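Side-chain contact in Doc8: Type I dockerin repeat domain from family 9 glycoside hydrolase WP_009982745[Ruminococcus flavefaciens] (Ruminococcus flavefaciens FD-1, PDB 5M2S), which binds calcium and probably anchors a family 9 glycoside hydrolase in the bacterial cellulosome by docking onto a cohesin module of a scaffold protein: residues B[43-46]-B[47-51]. Sequence-based numbering, arbitrary orientation. Where two conformers were deposited one is given.
Sequences VIIM and QSLSN
With its OG turned beside its own backbone N (chi1 -61°), S50 folds its hydroxyl back along the helix onto the carbonyl of M46, one turn earlier. S50 OG donates to M46 O at 2.8 Å from above the carbonyl plane, while S50 N reaches the same oxygen at 2.9 Å from the opposite face; M46 O thus accepts two bonds, and the one from OG holds the hydroxyl in this rotamer. One turn back, V43 and Q47 run side by side. The CG1 branch of V43 stands anti to the backbone N (chi1 172°), which sets it against the amide of Q47, with CG1 3.7 Å from Q47 CD, and Q47 CG rests 3.3 Å from V43 O. Both residues belong to helix 39-50, whose first turn supplies D41, the last ligand in sequence of the first calcium site of the type I dockerin fold, and here they face the chain of another protein. Q47 OE1 and NE2 are both hydrogen-bonded to that chain, so the methyl of V43 flanks an amide engaged in the interface. Around the helix, I45 and L49 also lie alongside each other, I45 CG2 meeting L49 CD1 at 4.0 Å; I45 packs on I90 and L49 on N84 of helix 84-94. Backbone bonds continue the helix to its end, where N51 N donates to Q47 O and N51 OD1 caps the start of helix 52-55, hydrogen-bonding to S53 OG and weakly to K54 N.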
# COMPACT_ATOMS: atom_id res chain seq x y z
N VAL B 43 7.48 7.62 1.45
CA VAL B 43 7.84 7.61 2.86
C VAL B 43 8.94 8.64 3.18
O VAL B 43 8.81 9.42 4.13
CB VAL B 43 8.31 6.19 3.30
CG1 VAL B 43 8.88 6.22 4.70
CG2 VAL B 43 7.16 5.18 3.20
N ILE B 44 10.04 8.62 2.44
CA ILE B 44 11.13 9.51 2.81
C ILE B 44 10.73 11.01 2.73
O ILE B 44 11.15 11.83 3.56
CB ILE B 44 12.45 9.20 2.08
CG1 ILE B 44 13.62 9.79 2.86
CG2 ILE B 44 12.44 9.65 0.63
CD1 ILE B 44 14.94 9.35 2.26
N ILE B 45 9.92 11.36 1.74
CA ILE B 45 9.41 12.70 1.65
C ILE B 45 8.57 13.03 2.90
O ILE B 45 8.76 14.07 3.51
CB ILE B 45 8.57 12.88 0.35
CG1 ILE B 45 9.49 12.93 -0.90
CG2 ILE B 45 7.71 14.16 0.39
CD1 ILE B 45 8.74 12.77 -2.22
N MET B 46 7.66 12.12 3.29
CA MET B 46 6.81 12.40 4.45
C MET B 46 7.64 12.52 5.72
O MET B 46 7.37 13.37 6.56
CB MET B 46 5.74 11.34 4.65
CG MET B 46 4.71 11.28 3.55
SD MET B 46 3.95 12.86 3.16
CE MET B 46 3.23 13.26 4.77
N GLN B 47 8.68 11.71 5.83
CA GLN B 47 9.54 11.75 7.01
C GLN B 47 10.31 13.04 7.07
O GLN B 47 10.42 13.66 8.16
CB GLN B 47 10.49 10.57 7.01
CG GLN B 47 9.81 9.24 7.22
CD GLN B 47 10.82 8.12 7.24
OE1 GLN B 47 11.74 8.12 6.44
NE2 GLN B 47 10.65 7.18 8.16
N SER B 48 10.84 13.48 5.92
CA SER B 48 11.57 14.75 5.88
C SER B 48 10.70 15.91 6.33
O SER B 48 11.16 16.81 7.04
CB SER B 48 12.14 15.03 4.50
OG SER B 48 12.74 16.32 4.45
N LEU B 49 9.43 15.90 5.90
CA LEU B 49 8.50 16.97 6.25
C LEU B 49 8.05 16.89 7.73
O LEU B 49 7.90 17.93 8.39
CB LEU B 49 7.30 16.90 5.32
CG LEU B 49 7.62 17.26 3.86
CD1 LEU B 49 6.45 16.92 2.95
CD2 LEU B 49 8.00 18.72 3.73
N SER B 50 7.87 15.68 8.23
CA SER B 50 7.35 15.45 9.59
C SER B 50 8.40 15.68 10.68
O SER B 50 8.04 16.11 11.79
CB SER B 50 6.82 14.02 9.72
OG SER B 50 5.76 13.80 8.81
N ASN B 51 9.67 15.41 10.37
CA ASN B 51 10.75 15.55 11.35
C ASN B 51 12.05 15.97 10.63
O ASN B 51 12.96 15.17 10.46
CB ASN B 51 10.92 14.27 12.16
CG ASN B 51 11.84 14.44 13.34
OD1 ASN B 51 12.45 15.51 13.54
ND2 ASN B 51 11.96 13.38 14.15